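Local coordinates for alkaline serine protease (Pseudoalteromonas sp., PDB 1Y9Z), which probably hydrolyses peptide bonds as a cold-adapted, subtilisin-like serine endopeptidase that carries an inserted beta-barrel domain, at residues Gln195-Gly200 with Ala408-Gln413; Ala397-Ala402 with Thr414-Ile419; Ala155-Ala160 with Val174-Ala179; Asn183-Ala188 with Ser312-Leu317. All blocks are in the same frame, centred on the assembly; numbering follows the deposited sequence.

Contact 1: Gln195-Gly200 with Ala408-Gln413; sequences QVEISG and AGRDNQ. With NA (sodium ion), chain F; CA (calcium ion), chain D; NA (sodium ion), chain E.
V196 and N412 bring the backbones closest, 5.8 Å between their CA atoms, where the edge of strand 196-201 meets the loop that follows helix 391-401; the two chain directions lie 80° apart, so they do not pair as strands. The long reach comes from R410. Its side chain is fully extended, with CG anti to the backbone N (chi1 -177°), which carries the guanidinium to the carbonyl of V196. There NH1 donates to V196 O at 3.1 Å, from above the carbonyl plane, while NE adds a weak bond to the same oxygen. A water bridges R410 NE and V196 O, and a second joins R410 NH1 to E197 OE1. E197 does not meet R410 directly, its OE1 staying 4.7 Å from R410 NH1; OE2 is salt-bridged to R395. V196 sets CG2 3.4 Å from N412 O, and its apolar branches suit this buried place. Q195 O and E197 OE1 bind one sodium, Q195 OE1 the other, with D172 partnering the Q195 amide. G409 O and D411 OD1 bind calcium with D404, L405 and V407, while D411 OD2 accepts from T414 N. The whole is a calcium-binding loop laid against the parallel sheet of a subtilisin-like alpha/beta domain.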
# COMPACT_ATOMS: atom_id res chain seq x y z
N GLN A 195 -12.57 -3.30 16.48
CA GLN A 195 -11.66 -2.18 16.71
C GLN A 195 -11.38 -1.47 15.39
O GLN A 195 -11.07 -0.28 15.39
CB GLN A 195 -10.33 -2.66 17.31
CG GLN A 195 -10.33 -2.86 18.82
CD GLN A 195 -10.31 -1.55 19.60
OE1 GLN A 195 -9.62 -0.60 19.23
NE2 GLN A 195 -11.05 -1.51 20.71
N VAL A 196 -11.47 -2.19 14.27
CA VAL A 196 -11.23 -1.58 12.95
C VAL A 196 -12.06 -0.31 12.91
O VAL A 196 -13.28 -0.32 13.08
CB VAL A 196 -11.62 -2.53 11.80
CG1 VAL A 196 -11.59 -1.78 10.46
CG2 VAL A 196 -10.64 -3.69 11.75
N GLU A 197 -11.37 0.80 12.67
CA GLU A 197 -11.98 2.12 12.71
C GLU A 197 -12.13 2.86 11.39
O GLU A 197 -13.10 3.59 11.18
CB GLU A 197 -11.15 2.96 13.68
CG GLU A 197 -11.82 4.16 14.30
CD GLU A 197 -10.99 4.72 15.43
OE1 GLU A 197 -10.47 3.92 16.24
OE2 GLU A 197 -10.84 5.95 15.53
N ILE A 198 -11.16 2.69 10.50
CA ILE A 198 -11.20 3.40 9.23
C ILE A 198 -10.40 2.61 8.20
O ILE A 198 -9.57 1.78 8.56
CB ILE A 198 -10.61 4.83 9.43
CG1 ILE A 198 -11.02 5.74 8.28
CG2 ILE A 198 -9.10 4.76 9.56
CD1 ILE A 198 -10.79 7.21 8.58
N SER A 199 -10.66 2.87 6.92
CA SER A 199 -9.98 2.16 5.84
C SER A 199 -9.11 3.05 4.98
O SER A 199 -9.31 4.27 4.91
CB SER A 199 -11.00 1.48 4.93
OG SER A 199 -11.77 0.52 5.64
N GLY A 200 -8.14 2.42 4.34
CA GLY A 200 -7.24 3.14 3.45
C GLY A 200 -6.80 2.22 2.33
O GLY A 200 -7.00 1.01 2.40
N ALA A 408 -24.15 -0.75 5.38
CA ALA A 408 -24.40 0.56 5.97
C ALA A 408 -23.93 0.61 7.42
O ALA A 408 -24.15 -0.33 8.19
CB ALA A 408 -25.88 0.90 5.88
N GLY A 409 -23.29 1.72 7.78
CA GLY A 409 -22.81 1.89 9.14
C GLY A 409 -21.45 1.27 9.38
O GLY A 409 -20.87 0.65 8.49
N ARG A 410 -20.94 1.44 10.59
CA ARG A 410 -19.64 0.88 10.93
C ARG A 410 -19.67 -0.64 10.87
O ARG A 410 -20.63 -1.26 11.32
CB ARG A 410 -19.23 1.33 12.33
CG ARG A 410 -17.84 0.85 12.74
CD ARG A 410 -17.47 1.30 14.15
NE ARG A 410 -16.10 0.95 14.47
CZ ARG A 410 -15.41 1.41 15.51
NH1 ARG A 410 -14.16 1.03 15.71
NH2 ARG A 410 -15.98 2.28 16.35
N ASP A 411 -18.64 -1.24 10.28
CA ASP A 411 -18.55 -2.69 10.22
C ASP A 411 -17.12 -3.11 10.54
O ASP A 411 -16.20 -2.29 10.50
CB ASP A 411 -19.00 -3.24 8.85
CG ASP A 411 -18.29 -2.57 7.69
OD1 ASP A 411 -18.91 -1.70 7.04
OD2 ASP A 411 -17.13 -2.93 7.43
N ASN A 412 -16.93 -4.39 10.88
CA ASN A 412 -15.62 -4.90 11.25
C ASN A 412 -14.61 -4.97 10.11
O ASN A 412 -13.40 -5.01 10.35
CB ASN A 412 -15.75 -6.29 11.88
CG ASN A 412 -16.45 -6.27 13.23
OD1 ASN A 412 -16.50 -7.29 13.92
ND2 ASN A 412 -16.98 -5.12 13.61
N GLN A 413 -15.10 -5.00 8.87
CA GLN A 413 -14.20 -5.07 7.72
C GLN A 413 -13.59 -3.73 7.34
O GLN A 413 -12.38 -3.64 7.09
CB GLN A 413 -14.94 -5.64 6.51
CG GLN A 413 -15.14 -7.15 6.54
CD GLN A 413 -16.20 -7.58 7.54
OE1 GLN A 413 -16.13 -8.69 8.07
NE2 GLN A 413 -17.19 -6.73 7.77
NA NA F . -9.41 1.39 16.58
CA CA D . -19.99 0.26 6.42
NA NA E . -7.90 0.77 18.30
O HOH W 1 -15.40 -2.10 13.73
O HOH W 2 -12.72 2.56 17.66
O HOH W 3 -17.76 1.18 6.51

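Contact 2: Ala397-Ala402 with Thr414-Ile419; sequences ALNATA and TGYGMI
N399 CA and Y416 CA lie 5.9 Å apart, and A402 CA and I419 CA 4.6 Å, as the C-terminal part of helix 391-401 runs beside a type II' beta turn, T414 to G417, in the connection to helix 421-430 of the subtilisin-like domain. G415, with positive phi, and G417, where a CB would strike the preceding carbonyl oxygen, let the chain turn sharply; the bond from G417 N to T414 O closes it. Y416 sets its ring obliquely against the N399 side chain. With CG anti to its carbonyl carbon (chi1 -72°), the ring lays CD2 3.5 Å from N399 CB, and the amide plane of N399 is tilted 40° from the ring plane. Replaced by an alanine, N399 would keep its CB on the ring, but CD2 and CE2 of Y416 would probably be left without the amide carbon that lies beside them. Y416 OH makes a weak hydrogen bond with R410 NH2. A402, small enough to come close to the turn, faces it with CB 4.1 Å from Y416 CB. T401 OG1 donates to A397 O one turn back, so its hydroxyl is satisfied by the helix itself. On the other flank L398 and I419 lie side by side, pointing the same way, both touching I198, and their tips meet at 4.0 Å, L398 CD2 against I419 CD1.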
# COMPACT_ATOMS: atom_id res chain seq x y z
N ALA A 397 -12.97 13.63 13.71
CA ALA A 397 -13.25 14.25 12.42
C ALA A 397 -13.05 13.25 11.29
O ALA A 397 -13.85 13.19 10.36
CB ALA A 397 -12.34 15.46 12.22
N LEU A 398 -11.99 12.46 11.36
CA LEU A 398 -11.71 11.47 10.33
C LEU A 398 -12.82 10.43 10.27
O LEU A 398 -13.28 10.05 9.19
CB LEU A 398 -10.36 10.80 10.59
CG LEU A 398 -9.13 11.71 10.60
CD1 LEU A 398 -7.90 10.90 10.94
CD2 LEU A 398 -8.98 12.39 9.24
N ASN A 399 -13.26 9.97 11.43
CA ASN A 399 -14.32 8.96 11.51
C ASN A 399 -15.67 9.51 11.05
O ASN A 399 -16.41 8.84 10.34
CB ASN A 399 -14.44 8.44 12.94
CG ASN A 399 -13.24 7.61 13.36
OD1 ASN A 399 -12.97 7.44 14.55
ND2 ASN A 399 -12.52 7.08 12.38
N ALA A 400 -15.97 10.73 11.47
CA ALA A 400 -17.24 11.36 11.12
C ALA A 400 -17.38 11.67 9.63
O ALA A 400 -18.49 11.77 9.12
CB ALA A 400 -17.42 12.63 11.93
N THR A 401 -16.26 11.82 8.93
CA THR A 401 -16.30 12.15 7.52
C THR A 401 -15.85 11.05 6.56
O THR A 401 -15.81 11.27 5.35
CB THR A 401 -15.45 13.41 7.23
OG1 THR A 401 -14.08 13.15 7.56
CG2 THR A 401 -15.96 14.58 8.05
N ALA A 402 -15.53 9.88 7.09
CA ALA A 402 -15.11 8.77 6.24
C ALA A 402 -16.28 8.34 5.37
O ALA A 402 -17.44 8.44 5.78
CB ALA A 402 -14.64 7.61 7.10
N THR A 414 -14.41 -2.69 7.30
CA THR A 414 -13.95 -1.37 6.87
C THR A 414 -14.09 -0.22 7.88
O THR A 414 -13.76 0.92 7.57
CB THR A 414 -14.69 -0.96 5.58
OG1 THR A 414 -16.10 -0.86 5.84
CG2 THR A 414 -14.46 -2.00 4.49
N GLY A 415 -14.56 -0.52 9.09
CA GLY A 415 -14.74 0.52 10.08
C GLY A 415 -15.77 1.53 9.61
O GLY A 415 -16.83 1.14 9.11
N TYR A 416 -15.47 2.81 9.75
CA TYR A 416 -16.40 3.85 9.31
C TYR A 416 -16.32 4.07 7.80
O TYR A 416 -17.14 4.78 7.23
CB TYR A 416 -16.12 5.16 10.06
CG TYR A 416 -16.56 5.11 11.50
CD1 TYR A 416 -17.91 4.98 11.84
CD2 TYR A 416 -15.62 5.15 12.53
CE1 TYR A 416 -18.31 4.89 13.16
CE2 TYR A 416 -16.02 5.07 13.87
CZ TYR A 416 -17.37 4.94 14.17
OH TYR A 416 -17.76 4.84 15.49
N GLY A 417 -15.32 3.46 7.16
CA GLY A 417 -15.20 3.60 5.72
C GLY A 417 -13.88 4.17 5.25
O GLY A 417 -12.89 4.19 5.98
N MET A 418 -13.87 4.64 4.00
CA MET A 418 -12.67 5.20 3.39
C MET A 418 -12.39 6.60 3.90
O MET A 418 -13.26 7.47 3.89
CB MET A 418 -12.83 5.23 1.87
CG MET A 418 -11.57 5.62 1.13
SD MET A 418 -10.29 4.36 1.31
CE MET A 418 -9.75 4.19 -0.39
N ILE A 419 -11.15 6.83 4.34
CA ILE A 419 -10.77 8.14 4.84
C ILE A 419 -10.97 9.18 3.73
O ILE A 419 -10.73 8.90 2.56
CB ILE A 419 -9.29 8.14 5.33
CG1 ILE A 419 -8.97 9.45 6.03
CG2 ILE A 419 -8.36 7.87 4.15
CD1 ILE A 419 -7.69 9.41 6.84

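Contact 3: Ala155-Ala160 with Val174-Ala179; sequences AAAGNA and VMSVAA. With NA (sodium ion), chain F; NA (sodium ion), chain E; PMS (phenylmethanesulfonic acid), chain H.
A155 and V174 meet by methyl groups, A155 CB lying 3.7 Å from V174 CG1, where strands 152-156 and 174-180 run parallel. Because CG1 of V174 is anti to its backbone N (chi1 -176°), it is this branch that leans on A155. In the bridged pairs, A155 and S176 send their side chains to one face of the sheet, A156 and V177 to the other, where both touch helix 368-385. A157, a small residue, lets its CB come 3.2 Å from V177 O and 3.5 Å from S176 OG. Two backbone bonds join the strands, A155 N to M175 O and V177 N to A155 O, and A157 N to V177 O carries the pairing one residue past the strand end. Beyond A157 the chain leaves the sheet through G158, whose backbone angles would crowd a side chain, and delivers N159 to the ligand. Its ND2 gives a weak bond, 3.0 Å, to O1S of phenylmethanesulfonic acid, while OD1 accepts from T368 N. With an alanine here, the ligand oxygen would probably lose this donor and T368 N its acceptor. A156 CB lies 3.3 Å from O2S. V174 O holds both sodium ions. A sheet-end loop presenting such an asparagine is as in the oxyanion hole of subtilisins, a role that N159 probably shares.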
# COMPACT_ATOMS: atom_id res chain seq x y z
N ALA A 155 -2.37 2.67 13.63
CA ALA A 155 -1.68 1.42 13.34
C ALA A 155 -2.47 0.46 12.46
O ALA A 155 -3.69 0.57 12.32
CB ALA A 155 -1.32 0.73 14.66
N ALA A 156 -1.75 -0.50 11.88
CA ALA A 156 -2.33 -1.50 10.98
C ALA A 156 -3.10 -2.61 11.67
O ALA A 156 -2.65 -3.18 12.66
CB ALA A 156 -1.22 -2.10 10.11
N ALA A 157 -4.27 -2.95 11.11
CA ALA A 157 -5.10 -4.00 11.68
C ALA A 157 -4.51 -5.40 11.53
O ALA A 157 -4.84 -6.30 12.29
CB ALA A 157 -6.49 -3.96 11.06
N GLY A 158 -3.63 -5.59 10.54
CA GLY A 158 -3.03 -6.90 10.33
C GLY A 158 -3.54 -7.59 9.08
O GLY A 158 -4.65 -7.33 8.63
N ASN A 159 -2.73 -8.50 8.53
CA ASN A 159 -3.09 -9.20 7.31
C ASN A 159 -3.34 -10.70 7.45
O ASN A 159 -3.23 -11.43 6.46
CB ASN A 159 -2.00 -9.00 6.25
CG ASN A 159 -1.53 -7.57 6.16
OD1 ASN A 159 -2.33 -6.64 6.16
ND2 ASN A 159 -0.21 -7.39 6.07
N ALA A 160 -3.70 -11.15 8.65
CA ALA A 160 -3.93 -12.57 8.89
C ALA A 160 -5.23 -13.14 8.31
O ALA A 160 -5.46 -14.35 8.36
CB ALA A 160 -3.86 -12.86 10.38
N VAL A 174 -5.64 3.84 19.93
CA VAL A 174 -5.05 3.78 18.60
C VAL A 174 -6.08 3.53 17.51
O VAL A 174 -7.02 2.75 17.71
CB VAL A 174 -3.99 2.65 18.54
CG1 VAL A 174 -3.30 2.63 17.19
CG2 VAL A 174 -2.99 2.81 19.67
N MET A 175 -5.92 4.19 16.36
CA MET A 175 -6.83 3.97 15.24
C MET A 175 -6.40 2.71 14.51
O MET A 175 -5.27 2.63 14.02
CB MET A 175 -6.79 5.14 14.25
CG MET A 175 -7.29 6.47 14.79
SD MET A 175 -7.40 7.71 13.47
CE MET A 175 -9.01 7.32 12.78
N SER A 176 -7.29 1.72 14.44
CA SER A 176 -7.00 0.48 13.73
C SER A 176 -7.41 0.66 12.28
O SER A 176 -8.58 0.90 11.98
CB SER A 176 -7.77 -0.68 14.36
OG SER A 176 -7.54 -1.88 13.63
N VAL A 177 -6.45 0.52 11.37
CA VAL A 177 -6.68 0.73 9.95
C VAL A 177 -6.80 -0.54 9.11
O VAL A 177 -5.94 -1.42 9.16
CB VAL A 177 -5.56 1.59 9.34
CG1 VAL A 177 -5.81 1.83 7.86
CG2 VAL A 177 -5.46 2.91 10.09
N ALA A 178 -7.88 -0.61 8.32
CA ALA A 178 -8.14 -1.74 7.43
C ALA A 178 -7.73 -1.37 6.00
O ALA A 178 -7.56 -0.20 5.66
CB ALA A 178 -9.61 -2.10 7.46
N ALA A 179 -7.59 -2.39 5.16
CA ALA A 179 -7.20 -2.20 3.77
C ALA A 179 -8.31 -2.53 2.78
O ALA A 179 -9.05 -3.50 2.96
CB ALA A 179 -5.98 -3.07 3.45
NA NA F . -9.41 1.39 16.58
NA NA E . -7.90 0.77 18.30
C PMS H . 2.69 -5.91 8.41
S PMS H . 1.45 -4.60 8.56
C1 PMS H . 3.69 -5.96 9.60
C2 PMS H . 3.36 -6.79 10.73
C3 PMS H . 4.25 -6.87 11.85
C4 PMS H . 5.47 -6.09 11.79
C5 PMS H . 5.80 -5.27 10.68
C6 PMS H . 4.94 -5.16 9.55
O2S PMS H . 1.11 -4.48 9.97
O1S PMS H . 0.29 -4.95 7.78

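Contact 4: Asn183-Ala188 with Ser312-Leu317; sequences NLDHAA and SALPGL
N183 and P315 touch where two loops meet at the surface, one following strand 174-180 of the subtilisin-like alpha/beta domain, the other lying between strands 305-309 and 321-323 of what is probably the inserted beta-barrel domain, so the contact probably joins the two domains. Its backbones come within 4.5 Å, CA to CA, at N183 and G316. Glycine fits that spot, since a CB would collide with N183 N.

Packing is the first kind of interaction. The N183 side chain, with CG anti to its backbone N (chi1 -173°), reaches over to the proline ring, and its amide settles against P315 CG, 3.3 Å from both N183 CG and N183 ND2. P315 thus offers the apolar CG and CD of its ring to this amide. Next to it D185 lies across L314, its CB 3.9 Å from L314 CD2, while the D185 side chain crosses P315 at about a right angle.

Polar bonds come second, and most run within the first loop. D181 OD2 accepts from the backbone N-H groups of both N183 and D185, holding this part of the loop. N183 ND2 donates to D185 OD2 at 2.7 Å, almost straight at 176°, from above the carboxylate plane. That grip fixes the amide's rotation against the proline, and the carboxylate's charge is likely to strengthen the bond.

Just outside the first segment, S182 OG is hydrogen-bonded to L317 N. Between the two segments the polar link is one water, which donates to D185 OD2 at 2.8 Å and accepts from G316 N at 2.9 Å.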
# COMPACT_ATOMS: atom_id res chain seq x y z
N ASN A 183 -11.37 -0.66 -5.92
CA ASN A 183 -12.80 -0.67 -6.20
C ASN A 183 -13.50 -0.48 -4.86
O ASN A 183 -14.73 -0.56 -4.76
CB ASN A 183 -13.25 -2.00 -6.82
CG ASN A 183 -14.71 -1.96 -7.27
OD1 ASN A 183 -15.11 -1.09 -8.04
ND2 ASN A 183 -15.50 -2.90 -6.78
N LEU A 184 -12.70 -0.22 -3.84
CA LEU A 184 -13.16 -0.01 -2.47
C LEU A 184 -13.66 -1.29 -1.82
O LEU A 184 -14.40 -1.26 -0.84
CB LEU A 184 -14.25 1.06 -2.43
CG LEU A 184 -13.78 2.44 -2.90
CD1 LEU A 184 -14.91 3.44 -2.78
CD2 LEU A 184 -12.59 2.89 -2.06
N ASP A 185 -13.25 -2.43 -2.37
CA ASP A 185 -13.63 -3.71 -1.80
C ASP A 185 -12.67 -4.06 -0.67
O ASP A 185 -11.48 -3.77 -0.75
CB ASP A 185 -13.59 -4.81 -2.86
CG ASP A 185 -14.72 -4.69 -3.86
OD1 ASP A 185 -15.89 -4.64 -3.43
OD2 ASP A 185 -14.45 -4.66 -5.08
N HIS A 186 -13.21 -4.68 0.37
CA HIS A 186 -12.41 -5.09 1.52
C HIS A 186 -11.35 -6.10 1.08
O HIS A 186 -11.65 -7.06 0.37
CB HIS A 186 -13.33 -5.70 2.58
CG HIS A 186 -12.61 -6.42 3.68
ND1 HIS A 186 -12.62 -7.79 3.81
CD2 HIS A 186 -11.86 -5.95 4.71
CE1 HIS A 186 -11.92 -8.14 4.87
NE2 HIS A 186 -11.45 -7.04 5.44
N ALA A 187 -10.11 -5.86 1.48
CA ALA A 187 -9.01 -6.76 1.13
C ALA A 187 -9.20 -8.07 1.90
O ALA A 187 -9.35 -8.06 3.12
CB ALA A 187 -7.68 -6.12 1.50
N ALA A 188 -9.17 -9.18 1.18
CA ALA A 188 -9.37 -10.49 1.79
C ALA A 188 -8.47 -10.77 2.99
O ALA A 188 -8.87 -11.47 3.92
CB ALA A 188 -9.20 -11.59 0.75
N SER A 312 -15.39 -9.15 -12.78
CA SER A 312 -16.42 -8.32 -12.15
C SER A 312 -16.53 -8.49 -10.63
O SER A 312 -17.00 -7.58 -9.94
CB SER A 312 -17.78 -8.59 -12.79
OG SER A 312 -18.16 -9.95 -12.63
N ALA A 313 -16.11 -9.63 -10.11
CA ALA A 313 -16.18 -9.89 -8.67
C ALA A 313 -15.26 -8.94 -7.89
O ALA A 313 -15.64 -8.42 -6.83
CB ALA A 313 -15.80 -11.33 -8.38
N LEU A 314 -14.06 -8.73 -8.40
CA LEU A 314 -13.08 -7.84 -7.79
C LEU A 314 -12.42 -7.05 -8.92
O LEU A 314 -11.28 -7.32 -9.30
CB LEU A 314 -12.01 -8.63 -7.02
CG LEU A 314 -12.39 -9.23 -5.66
CD1 LEU A 314 -11.21 -10.03 -5.12
CD2 LEU A 314 -12.76 -8.12 -4.69
N PRO A 315 -13.14 -6.06 -9.47
CA PRO A 315 -12.67 -5.22 -10.57
C PRO A 315 -11.49 -4.30 -10.28
O PRO A 315 -10.87 -3.77 -11.21
CB PRO A 315 -13.93 -4.44 -10.95
CG PRO A 315 -14.60 -4.26 -9.64
CD PRO A 315 -14.48 -5.63 -9.01
N GLY A 316 -11.16 -4.12 -9.01
CA GLY A 316 -10.04 -3.26 -8.66
C GLY A 316 -8.70 -3.85 -9.06
O GLY A 316 -8.62 -4.99 -9.50
N LEU A 317 -7.64 -3.06 -8.90
CA LEU A 317 -6.31 -3.53 -9.25
C LEU A 317 -5.83 -4.57 -8.23
O LEU A 317 -5.78 -4.30 -7.02
CB LEU A 317 -5.33 -2.36 -9.29
CG LEU A 317 -3.89 -2.69 -9.70
CD1 LEU A 317 -3.86 -3.24 -11.12
CD2 LEU A 317 -3.04 -1.44 -9.60
O HOH W 4 -12.06 -5.17 -6.48

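Contacts 1, 2 and 3 cluster on one side of the chain's centre, contacts 1 and 2 having centres 8 Å apart and contacts 1 and 3 10 Å apart. Strands 174-180 and 196-201, parallel neighbours in the same sheet, join contact 3 to contact 1, and both sodium ions are shared between them. Contact 2 abuts contact 1, S199 N lying 2.8 Å from G417 O, a probable hydrogen bond; their segments also alternate along the chain. Contact 4 stands apart, 16 to 19 Å from the other centres, and alternates with contact 1 in sequence. Helix 391-401 and the calcium-binding loop are thereby stitched to the sheet whose strand end leads to the inhibitor-binding pocket, while contact 4 reaches what is probably the inserted barrel domain.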